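Side-chain contacts in HTH-type transcriptional regulator MmpR5 (Mycobacterium tuberculosis, PDB 4NB5), which represses its own gene and those of the MmpS-MmpL transport systems by binding directly to their promoter regions as a homodimer of the MarR type: residues E49-S53 with E54-T58; I67-N70 with A71-L74; R96-A99 with F100-G103; R105-I108 with R109-E113; R140-L143 with A144-N148. One frame throughout, in Å; residues are numbered along the deposited sequence. Where two conformers were deposited one is given.

Contact 1 (E49-S53 with E54-T58); sequences ERQSS and EELAT
S52 and E55 grip each other in a capping box at the start of helix 53-59. S52 is the N-cap. Its OG takes the backbone N-H of E55 at 3.0 Å. In return the side chain of E55 reaches back, and its OE1 accepts from the backbone N of S52 at 3.0 Å, in a nearly straight bond of 168°. The S52 hydroxyl lies between its own backbone N and carbonyl carbon (chi1 76°), which turns it into the first turn. The E55 chain, extended beyond CG, is long enough to reach S52 N, which meets OE1 on the anti side of the carboxylate, 31° out of its plane. A water donates to this OE1 and also to R50 O, linking the R50 carbonyl to the cap.

Q51 crosses E55 at about a right angle, its amide and the carboxylate not far from parallel. The Q51 chain bends at chi2, and its CB lies 3.5 Å from L56 CD2. The Q51 side-chain amide oxygen OE1 is bonded to W42. The backbone bond from L56 N to S52 O opens the helix proper.

The box joins strand 51-52 of the winged-helix sheet to the first helix of the inferred helix-turn-helix. S52 and S53 pack on strand 92-95. L56 leans on helix 34-45 and on I67 of helix 64-77.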
# COMPACT_ATOMS: atom_id res chain seq x y z
N GLU B 49 17.13 5.49 -15.35
CA GLU B 49 15.96 5.57 -14.49
C GLU B 49 16.32 5.47 -13.02
O GLU B 49 15.74 6.17 -12.19
CB GLU B 49 14.94 4.50 -14.88
CG GLU B 49 14.46 4.66 -16.31
CD GLU B 49 13.39 3.67 -16.70
OE1 GLU B 49 12.81 3.03 -15.79
OE2 GLU B 49 13.12 3.53 -17.91
N ARG B 50 17.29 4.62 -12.67
CA ARG B 50 17.70 4.54 -11.29
C ARG B 50 18.71 5.64 -10.94
O ARG B 50 19.64 5.91 -11.70
CB ARG B 50 18.27 3.15 -10.97
CG ARG B 50 19.75 3.00 -11.23
CD ARG B 50 20.27 1.72 -10.61
NE ARG B 50 21.72 1.65 -10.65
CZ ARG B 50 22.44 0.70 -10.05
NH1 ARG B 50 21.83 -0.26 -9.36
NH2 ARG B 50 23.76 0.72 -10.14
N GLN B 51 18.51 6.26 -9.78
CA GLN B 51 19.35 7.37 -9.33
C GLN B 51 19.77 7.17 -7.88
O GLN B 51 18.95 6.77 -7.04
CB GLN B 51 18.57 8.69 -9.42
CG GLN B 51 18.07 9.03 -10.80
CD GLN B 51 19.08 9.82 -11.60
OE1 GLN B 51 19.47 10.92 -11.20
NE2 GLN B 51 19.51 9.28 -12.73
N SER B 52 21.03 7.47 -7.57
CA SER B 52 21.50 7.42 -6.19
C SER B 52 21.02 8.63 -5.40
O SER B 52 20.70 9.68 -5.97
CB SER B 52 23.02 7.37 -6.16
OG SER B 52 23.57 8.65 -6.44
N SER B 53 21.01 8.50 -4.08
CA SER B 53 20.62 9.60 -3.20
C SER B 53 21.46 10.84 -3.48
O SER B 53 20.95 11.97 -3.53
CB SER B 53 20.78 9.19 -1.74
OG SER B 53 19.79 8.24 -1.36
N GLU B 54 22.76 10.63 -3.69
CA GLU B 54 23.69 11.73 -3.94
C GLU B 54 23.37 12.41 -5.27
O GLU B 54 23.37 13.64 -5.36
CB GLU B 54 25.13 11.21 -3.95
CG GLU B 54 25.61 10.67 -2.59
CD GLU B 54 24.91 9.40 -2.13
OE1 GLU B 54 24.73 9.24 -0.90
OE2 GLU B 54 24.55 8.54 -2.97
N GLU B 55 23.10 11.61 -6.30
CA GLU B 55 22.76 12.12 -7.62
C GLU B 55 21.50 12.97 -7.59
O GLU B 55 21.41 14.00 -8.27
CB GLU B 55 22.58 10.97 -8.61
CG GLU B 55 23.87 10.33 -9.07
CD GLU B 55 23.65 9.13 -9.98
OE1 GLU B 55 22.58 8.48 -9.87
OE2 GLU B 55 24.54 8.83 -10.80
N LEU B 56 20.52 12.52 -6.80
CA LEU B 56 19.26 13.24 -6.67
C LEU B 56 19.46 14.57 -5.97
O LEU B 56 18.94 15.60 -6.39
CB LEU B 56 18.24 12.39 -5.92
CG LEU B 56 17.81 11.13 -6.67
CD1 LEU B 56 16.98 10.21 -5.79
CD2 LEU B 56 17.04 11.49 -7.93
N ALA B 57 20.24 14.55 -4.89
CA ALA B 57 20.52 15.78 -4.15
C ALA B 57 21.23 16.78 -5.05
O ALA B 57 20.94 17.97 -4.99
CB ALA B 57 21.36 15.48 -2.93
N THR B 58 22.14 16.30 -5.89
CA THR B 58 22.90 17.18 -6.77
C THR B 58 22.01 17.80 -7.84
O THR B 58 22.02 19.02 -8.05
CB THR B 58 24.06 16.41 -7.45
OG1 THR B 58 25.02 16.03 -6.46
CG2 THR B 58 24.74 17.28 -8.49
O HOH W 1 22.27 6.82 -11.93

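Contact 2 (I67-N70 with A71-L74); sequences ISTN and ARML
I67 to L74 form regular alpha-helix, with A71 N bonded to I67 O at 2.8 Å and the next three residues bonded i to i-4 in the same way. R72 sends its side chain back along the helix toward S68 and T69. Its CG stands opposite the backbone N (chi1 -175°), and the chain then bends at chi3. This lays one guanidinium face over S68 O, which sits 4.0 Å above the plane and toward the rim. No hydrogen bond is made there. NH1 of R72 also comes alongside the T69 methyl, 4.1 Å from T69 CG2.

This is the second helix of the helix-turn-helix motif, which probably spans residues 53-76. In MarR-type proteins this is the recognition helix, which normally enters the major groove. R72 and T69 are exposed, consistent with a DNA-facing side, whereas I67, N70, A71 and L74 are buried.

N70 and M73 lie side by side and point the same way. The M73 methyl CE meets N70 OD1 at 3.6 Å, a plain van der Waals touch. M73 has a second conformer, so this detail holds for one of them. The N70 amide is fixed by stronger bonds. OD1 is bonded to T33, and ND2 donates to G66 O one turn earlier. I67 packs on L56 and A57 of helix 53-59. L74 packs on L39 and L40 of helix 34-45, and its CG lies 3.5 Å from N70 O. M73 also packs against S31 of the second subunit.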
# COMPACT_ATOMS: atom_id res chain seq x y z
N ILE B 67 16.05 14.91 0.36
CA ILE B 67 15.86 13.77 -0.52
C ILE B 67 15.30 12.58 0.26
O ILE B 67 14.34 11.95 -0.16
CB ILE B 67 17.18 13.36 -1.21
CG1 ILE B 67 17.70 14.51 -2.09
CG2 ILE B 67 16.99 12.10 -2.02
CD1 ILE B 67 16.75 14.94 -3.19
N SER B 68 15.90 12.29 1.41
CA SER B 68 15.46 11.16 2.23
C SER B 68 14.00 11.25 2.64
O SER B 68 13.24 10.29 2.44
CB SER B 68 16.34 11.02 3.47
OG SER B 68 17.57 10.40 3.15
N THR B 69 13.59 12.37 3.22
CA THR B 69 12.23 12.49 3.74
C THR B 69 11.21 12.50 2.60
O THR B 69 10.15 11.89 2.71
CB THR B 69 12.04 13.74 4.63
OG1 THR B 69 12.16 14.93 3.84
CG2 THR B 69 13.07 13.77 5.74
N ASN B 70 11.54 13.19 1.51
CA ASN B 70 10.61 13.23 0.39
C ASN B 70 10.57 11.93 -0.42
O ASN B 70 9.52 11.57 -0.95
CB ASN B 70 10.88 14.44 -0.49
CG ASN B 70 10.47 15.72 0.18
OD1 ASN B 70 9.27 15.99 0.33
ND2 ASN B 70 11.44 16.49 0.65
N ALA B 71 11.69 11.22 -0.48
CA ALA B 71 11.68 9.90 -1.10
C ALA B 71 10.77 8.96 -0.32
O ALA B 71 10.01 8.18 -0.89
CB ALA B 71 13.09 9.34 -1.19
N ARG B 72 10.85 9.04 1.00
CA ARG B 72 10.02 8.22 1.87
C ARG B 72 8.54 8.47 1.59
O ARG B 72 7.74 7.53 1.55
CB ARG B 72 10.35 8.52 3.33
CG ARG B 72 9.62 7.63 4.34
CD ARG B 72 10.11 7.90 5.76
NE ARG B 72 11.57 7.99 5.81
CZ ARG B 72 12.25 9.04 6.28
NH1 ARG B 72 11.64 10.11 6.77
NH2 ARG B 72 13.58 9.00 6.27
N MET B 73 8.17 9.73 1.38
CA MET B 73 6.80 10.09 1.09
C MET B 73 6.34 9.48 -0.24
O MET B 73 5.25 8.91 -0.33
CB MET B 73 6.68 11.61 1.05
CG MET B 73 5.28 12.13 0.84
SD MET B 73 5.17 13.92 1.05
CE MET B 73 6.60 14.25 2.10
N LEU B 74 7.17 9.60 -1.26
CA LEU B 74 6.81 9.07 -2.57
C LEU B 74 6.73 7.55 -2.56
O LEU B 74 5.97 6.96 -3.33
CB LEU B 74 7.81 9.53 -3.64
CG LEU B 74 7.79 11.03 -3.95
CD1 LEU B 74 8.86 11.37 -4.98
CD2 LEU B 74 6.42 11.50 -4.44

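Contact 3 (R96-A99 with F100-G103); sequences RPNA and FAAG. With 2JT (1,3-dihydroxypropan-2-yl octadecanoate), chain E.
R96 and A102 make the main side-chain packing here. The A102 methyl lies over one face of the R96 guanidinium, offset toward the rim, with A102 CB 3.5 Å from R96 CZ. The R96 chain bends at chi2 and chi3 to bring the group against A102. R96 has a second conformer, so this describes one of them. The N98 amide also packs on A101, with N98 ND2 3.2 Å from A101 CB. The F100 ring meets F79.

The hydrogen bonds across the segments are backbone ones. A102 N donates to N98 O at 3.0 Å, and G103 N to A99 O at 2.8 Å. N98 is the N-cap of helix 99-124, yet its side chain makes no capping bond. D116 of the fourth subunit takes a weak bond from N98 ND2.

The bound 1,3-dihydroxypropan-2-yl octadecanoate has its hydroxyl O08 2.6 Å from G103 O. E104 and F77 of the same chain and R107 of the second subunit also bond to this ligand.

With no bond from the N98 side chain, the first turn takes a carboxylate, E138 of the second subunit, as acceptor for F100 N. One turn on, a backbone carbonyl faces the polar head of the lipid.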
# COMPACT_ATOMS: atom_id res chain seq x y z
N ARG B 96 8.61 3.38 -9.88
CA ARG B 96 8.10 2.02 -9.96
C ARG B 96 7.55 1.72 -11.34
O ARG B 96 7.09 2.61 -12.05
CB ARG B 96 7.02 1.79 -8.90
CG ARG B 96 7.51 1.01 -7.71
CD ARG B 96 6.49 -0.03 -7.29
NE ARG B 96 5.57 0.48 -6.29
CZ ARG B 96 4.40 -0.07 -5.99
NH1 ARG B 96 3.97 -1.15 -6.63
NH2 ARG B 96 3.65 0.49 -5.06
N PRO B 97 7.61 0.44 -11.76
CA PRO B 97 6.91 0.10 -13.00
C PRO B 97 5.43 0.45 -12.84
O PRO B 97 4.89 0.27 -11.75
CB PRO B 97 7.07 -1.43 -13.08
CG PRO B 97 8.17 -1.77 -12.15
CD PRO B 97 8.17 -0.73 -11.08
N ASN B 98 4.79 0.97 -13.89
CA ASN B 98 3.37 1.27 -13.82
C ASN B 98 3.08 2.15 -12.59
O ASN B 98 2.12 1.89 -11.86
CB ASN B 98 2.60 -0.04 -13.76
CG ASN B 98 1.25 0.02 -14.45
OD1 ASN B 98 1.04 0.83 -15.35
ND2 ASN B 98 0.33 -0.85 -14.04
N ALA B 99 3.89 3.18 -12.38
CA ALA B 99 3.90 3.93 -11.13
C ALA B 99 2.57 4.56 -10.75
O ALA B 99 2.20 4.57 -9.57
CB ALA B 99 4.98 5.01 -11.16
N PHE B 100 1.84 5.10 -11.72
CA PHE B 100 0.60 5.79 -11.39
C PHE B 100 -0.54 4.79 -11.14
O PHE B 100 -1.47 5.08 -10.37
CB PHE B 100 0.29 6.87 -12.42
CG PHE B 100 1.12 8.10 -12.21
CD1 PHE B 100 2.45 8.11 -12.59
CD2 PHE B 100 0.61 9.21 -11.56
CE1 PHE B 100 3.24 9.22 -12.36
CE2 PHE B 100 1.39 10.32 -11.33
CZ PHE B 100 2.72 10.32 -11.73
N ALA B 101 -0.45 3.61 -11.72
CA ALA B 101 -1.38 2.54 -11.38
C ALA B 101 -1.10 2.10 -9.95
O ALA B 101 -2.03 1.88 -9.17
CB ALA B 101 -1.25 1.38 -12.31
N ALA B 102 0.17 1.98 -9.61
CA ALA B 102 0.56 1.63 -8.24
C ALA B 102 0.10 2.71 -7.25
O ALA B 102 -0.38 2.42 -6.15
CB ALA B 102 2.06 1.44 -8.15
N GLY B 103 0.22 3.96 -7.66
CA GLY B 103 -0.28 5.07 -6.87
C GLY B 103 -1.78 4.96 -6.64
O GLY B 103 -2.28 5.20 -5.52
C10 2JT E . -0.35 12.95 -5.96
C13 2JT E . -2.75 15.60 -4.11
C15 2JT E . -4.84 15.89 -5.44
C17 2JT E . -6.70 17.44 -4.99
C20 2JT E . -7.01 20.48 -7.33
C21 2JT E . -8.24 20.49 -8.14
C22 2JT E . -7.93 20.83 -9.61
C24 2JT E . -6.72 22.36 -11.09
O01 2JT E . -2.75 11.72 -4.37
C02 2JT E . -2.15 11.22 -5.28
O03 2JT E . -1.46 10.12 -4.89
C04 2JT E . -1.50 8.95 -5.33
C05 2JT E . -2.83 8.65 -5.96
O06 2JT E . -2.68 8.36 -7.29
C07 2JT E . -1.22 8.29 -3.92
O08 2JT E . -1.23 7.09 -4.02
C09 2JT E . -1.49 11.97 -6.48
C11 2JT E . -0.89 14.36 -5.67
C12 2JT E . -2.13 14.30 -4.66
C14 2JT E . -4.27 15.52 -4.07
C16 2JT E . -6.28 16.11 -5.45
C18 2JT E . -6.22 18.51 -5.85
C19 2JT E . -7.16 19.73 -5.98
C23 2JT E . -7.53 22.20 -9.89
C25 2JT E . -6.08 23.74 -10.97

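Contact 4 (R105-I108 with R109-E113); sequences RERI and RAMAE. With 2JT (1,3-dihydroxypropan-2-yl octadecanoate), chain E.
R107 crosses M111 at about a right angle, one turn apart on helix 99-124. From CB the R107 chain runs to CG, which lies 3.1 Å from C05 of 1,3-dihydroxypropan-2-yl octadecanoate. That is unusually short for two carbons, and its exact value is doubtful. R107 CD follows at 3.6 Å from the same C05. Bends at chi2 and chi3 turn the chain from the ligand back toward M111. At the tip R107 NH2 meets M111 CG at 3.5 Å, with SD a little farther off. NH1 comes close to R30 and to R107 of the second subunit, so like charges gather near the dimer interface. M111 has two conformers, and one is described.

Helix 99-124 is a long helix of the MarR dimerization region, and it packs lengthwise on helix 134-159. E106 and R107 belong to the lipid pocket. The CB of E106 lies 3.5 Å from ligand O08.

R109 is extended from CG to NE, with CG opposite the backbone N (chi1 168°). Its NE makes a salt bridge to E113 OE1 at 2.9 Å, approaching from above the carboxylate plane. E106 crosses R109 obliquely, and E106 OE2 is 4.1 Å from R109 CD. The E106 carboxylate has its salt bridge with R109 of the fourth subunit. R109 NH2 donates to I75 O of that fourth subunit, and R105 pairs with its D116.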
# COMPACT_ATOMS: atom_id res chain seq x y z
N ARG B 105 -3.53 2.24 -6.63
CA ARG B 105 -3.77 1.13 -5.70
C ARG B 105 -3.62 1.60 -4.25
O ARG B 105 -4.37 1.18 -3.38
CB ARG B 105 -2.83 -0.04 -5.97
CG ARG B 105 -3.12 -0.74 -7.27
CD ARG B 105 -2.05 -1.75 -7.59
NE ARG B 105 -2.00 -2.07 -9.02
CZ ARG B 105 -0.88 -2.21 -9.72
NH1 ARG B 105 0.30 -2.08 -9.13
NH2 ARG B 105 -0.94 -2.49 -11.01
N GLU B 106 -2.66 2.48 -4.00
CA GLU B 106 -2.50 3.02 -2.66
C GLU B 106 -3.73 3.86 -2.30
O GLU B 106 -4.15 3.88 -1.15
CB GLU B 106 -1.23 3.86 -2.56
CG GLU B 106 -1.12 4.68 -1.29
CD GLU B 106 -1.02 3.83 -0.04
OE1 GLU B 106 -1.02 4.39 1.07
OE2 GLU B 106 -0.94 2.59 -0.18
N ARG B 107 -4.31 4.54 -3.29
CA ARG B 107 -5.53 5.30 -3.06
C ARG B 107 -6.70 4.41 -2.67
O ARG B 107 -7.53 4.80 -1.84
CB ARG B 107 -5.91 6.14 -4.28
CG ARG B 107 -5.20 7.46 -4.33
CD ARG B 107 -6.16 8.61 -4.64
NE ARG B 107 -7.40 8.56 -3.86
CZ ARG B 107 -7.62 9.21 -2.72
NH1 ARG B 107 -6.68 9.98 -2.18
NH2 ARG B 107 -8.79 9.09 -2.12
N ILE B 108 -6.78 3.22 -3.25
CA ILE B 108 -7.80 2.25 -2.85
C ILE B 108 -7.67 1.95 -1.36
O ILE B 108 -8.66 1.94 -0.63
CB ILE B 108 -7.69 0.93 -3.62
CG1 ILE B 108 -8.03 1.14 -5.09
CG2 ILE B 108 -8.60 -0.12 -3.00
CD1 ILE B 108 -7.85 -0.12 -5.93
N ARG B 109 -6.44 1.72 -0.92
CA ARG B 109 -6.19 1.47 0.50
C ARG B 109 -6.60 2.68 1.33
O ARG B 109 -7.24 2.54 2.37
CB ARG B 109 -4.72 1.17 0.76
CG ARG B 109 -4.41 1.21 2.24
CD ARG B 109 -3.13 0.50 2.61
NE ARG B 109 -3.02 0.42 4.07
CZ ARG B 109 -2.12 -0.30 4.72
NH1 ARG B 109 -1.22 -1.03 4.05
NH2 ARG B 109 -2.11 -0.30 6.04
N ALA B 110 -6.21 3.86 0.87
CA ALA B 110 -6.55 5.09 1.58
C ALA B 110 -8.07 5.24 1.74
O ALA B 110 -8.56 5.66 2.79
CB ALA B 110 -5.96 6.29 0.84
N MET B 111 -8.82 4.91 0.70
CA MET B 111 -10.26 5.03 0.78
C MET B 111 -10.83 4.00 1.76
O MET B 111 -11.76 4.30 2.50
CB MET B 111 -10.90 4.91 -0.61
CG MET B 111 -10.49 6.04 -1.53
SD MET B 111 -11.36 6.07 -3.11
CE MET B 111 -10.99 4.43 -3.71
N ALA B 112 -10.26 2.80 1.79
CA ALA B 112 -10.69 1.78 2.75
C ALA B 112 -10.47 2.25 4.18
O ALA B 112 -11.30 2.04 5.05
CB ALA B 112 -9.96 0.48 2.51
N GLU B 113 -9.33 2.90 4.41
CA GLU B 113 -9.00 3.40 5.74
C GLU B 113 -9.97 4.50 6.15
O GLU B 113 -10.38 4.58 7.30
CB GLU B 113 -7.56 3.93 5.76
CG GLU B 113 -6.53 2.83 5.60
CD GLU B 113 -5.10 3.35 5.56
OE1 GLU B 113 -4.18 2.52 5.63
OE2 GLU B 113 -4.91 4.58 5.47
C10 2JT E . -0.35 12.95 -5.96
C13 2JT E . -2.75 15.60 -4.11
C15 2JT E . -4.84 15.89 -5.44
C17 2JT E . -6.70 17.44 -4.99
C20 2JT E . -7.01 20.48 -7.33
C21 2JT E . -8.24 20.49 -8.14
C22 2JT E . -7.93 20.83 -9.61
C24 2JT E . -6.72 22.36 -11.09
O01 2JT E . -2.75 11.72 -4.37
C02 2JT E . -2.15 11.22 -5.28
O03 2JT E . -1.46 10.12 -4.89
C04 2JT E . -1.50 8.95 -5.33
C05 2JT E . -2.83 8.65 -5.96
O06 2JT E . -2.68 8.36 -7.29
C07 2JT E . -1.22 8.29 -3.92
O08 2JT E . -1.23 7.09 -4.02
C09 2JT E . -1.49 11.97 -6.48
C11 2JT E . -0.89 14.36 -5.67
C12 2JT E . -2.13 14.30 -4.66
C14 2JT E . -4.27 15.52 -4.07
C16 2JT E . -6.28 16.11 -5.45
C18 2JT E . -6.22 18.51 -5.85
C19 2JT E . -7.16 19.73 -5.98
C23 2JT E . -7.53 22.20 -9.89
C25 2JT E . -6.08 23.74 -10.97

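Contact 5 (R140-L143 with A144-N148); sequences RDLL and AYMEN
L142 has its CG opposite the backbone N (chi1 -175°), and M146 has its CG opposite the carbonyl carbon (chi1 -68°). These torsions bring L142 CD1 to 3.6 Å from M146 CG, the apolar contact of the pair. The M146 chain bends again at chi2 and chi3. Its CG also sits 3.3 Å from L142 O.

E147 extends back alongside L143. Its CG packs tightly on L143 O at 3.0 Å. E147 OE2 and L143 O, both acceptors, lie 3.2 Å apart and make no bond. OE2 accepts instead from Q115 on helix 99-124, which holds the carboxylate in place. The backbone is regular helix, with E147 N bonded to L143 O at 2.9 Å.

R140 and D141 are neighbours joined by a salt bridge, R140 NE to D141 OD1 at 3.1 Å, with NH2 adding a weak bond to the same oxygen.

The hydroxyl of Y145 is bonded to A153 O of the second subunit, and its ring meets Y157 there. L142 packs on F100 of that subunit, and M146 on V150. Within the chain, L143 faces L114 and E147 faces M111. Helix 134-159 thus lies between its own helix 99-124 and the second subunit, as expected for the helical dimerization region of a MarR protein.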
# COMPACT_ATOMS: atom_id res chain seq x y z
N ARG B 140 -19.19 7.18 3.87
CA ARG B 140 -19.01 5.73 3.89
C ARG B 140 -19.46 5.08 2.58
O ARG B 140 -18.72 4.27 1.99
CB ARG B 140 -19.79 5.12 5.06
CG ARG B 140 -19.67 3.60 5.18
CD ARG B 140 -20.78 3.05 6.08
NE ARG B 140 -22.11 3.41 5.59
CZ ARG B 140 -23.23 3.33 6.30
NH1 ARG B 140 -23.21 2.89 7.55
NH2 ARG B 140 -24.38 3.69 5.76
N ASP B 141 -20.66 5.44 2.13
CA ASP B 141 -21.26 4.82 0.95
C ASP B 141 -20.52 5.19 -0.33
O ASP B 141 -20.33 4.34 -1.20
CB ASP B 141 -22.73 5.23 0.82
CG ASP B 141 -23.60 4.68 1.94
OD1 ASP B 141 -23.13 3.80 2.69
OD2 ASP B 141 -24.75 5.14 2.06
N LEU B 142 -20.12 6.45 -0.47
CA LEU B 142 -19.36 6.88 -1.64
C LEU B 142 -18.01 6.17 -1.70
O LEU B 142 -17.59 5.68 -2.76
CB LEU B 142 -19.16 8.40 -1.63
CG LEU B 142 -18.48 9.07 -2.84
CD1 LEU B 142 -16.97 8.90 -2.80
CD2 LEU B 142 -19.06 8.55 -4.14
N LEU B 143 -17.33 6.10 -0.57
CA LEU B 143 -16.02 5.44 -0.53
C LEU B 143 -16.12 3.95 -0.87
O LEU B 143 -15.32 3.43 -1.65
CB LEU B 143 -15.35 5.64 0.83
CG LEU B 143 -14.95 7.08 1.17
CD1 LEU B 143 -14.56 7.19 2.63
CD2 LEU B 143 -13.81 7.52 0.27
N ALA B 144 -17.10 3.26 -0.30
CA ALA B 144 -17.30 1.84 -0.59
C ALA B 144 -17.50 1.64 -2.09
O ALA B 144 -16.92 0.74 -2.70
CB ALA B 144 -18.49 1.30 0.18
N TYR B 145 -18.32 2.49 -2.69
CA TYR B 145 -18.63 2.37 -4.11
C TYR B 145 -17.39 2.65 -4.96
O TYR B 145 -17.07 1.88 -5.88
CB TYR B 145 -19.78 3.32 -4.46
CG TYR B 145 -20.06 3.52 -5.93
CD1 TYR B 145 -20.73 2.57 -6.68
CD2 TYR B 145 -19.67 4.69 -6.57
CE1 TYR B 145 -21.00 2.77 -8.03
CE2 TYR B 145 -19.92 4.90 -7.91
CZ TYR B 145 -20.59 3.94 -8.63
OH TYR B 145 -20.84 4.16 -9.97
N MET B 146 -16.66 3.72 -4.64
CA MET B 146 -15.49 4.09 -5.44
C MET B 146 -14.34 3.09 -5.29
O MET B 146 -13.61 2.83 -6.24
CB MET B 146 -15.01 5.50 -5.06
CG MET B 146 -15.98 6.61 -5.45
SD MET B 146 -16.37 6.69 -7.22
CE MET B 146 -14.78 6.33 -7.89
N GLU B 147 -14.20 2.51 -4.11
CA GLU B 147 -13.19 1.48 -3.91
C GLU B 147 -13.42 0.33 -4.89
O GLU B 147 -12.49 -0.17 -5.52
CB GLU B 147 -13.25 0.94 -2.49
CG GLU B 147 -12.76 1.91 -1.43
CD GLU B 147 -13.10 1.46 -0.03
OE1 GLU B 147 -12.87 0.27 0.27
OE2 GLU B 147 -13.62 2.28 0.76
N ASN B 148 -14.68 -0.09 -5.02
CA ASN B 148 -15.02 -1.18 -5.90
C ASN B 148 -14.82 -0.78 -7.36
O ASN B 148 -14.28 -1.55 -8.15
CB ASN B 148 -16.45 -1.64 -5.66
CG ASN B 148 -16.88 -2.73 -6.62
OD1 ASN B 148 -16.40 -3.85 -6.56
ND2 ASN B 148 -17.80 -2.39 -7.51

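How the contacts relate
The five contacts follow one another along the chain. Contacts 1 and 2 lie in the DNA-binding part, with centres 12 Å apart, and touch where L56 and A57 meet I67. They hold successive helices of the helix-turn-helix. Contact 3 follows strand 92-95 and opens helix 99-124. Contact 4 continues that helix, 14 Å on between centres, and both touch the bound lipid. Contact 5 lies on helix 134-159 and packs on contact 4 through M111 and E147. The centres of contacts 4 and 5 are 10 Å apart. The centres of contacts 1 and 5 are 39 Å apart, on opposite sides of the chain's centre. The lipid, touched by contacts 3 and 4, sits where the DNA-binding part meets the dimerization helices.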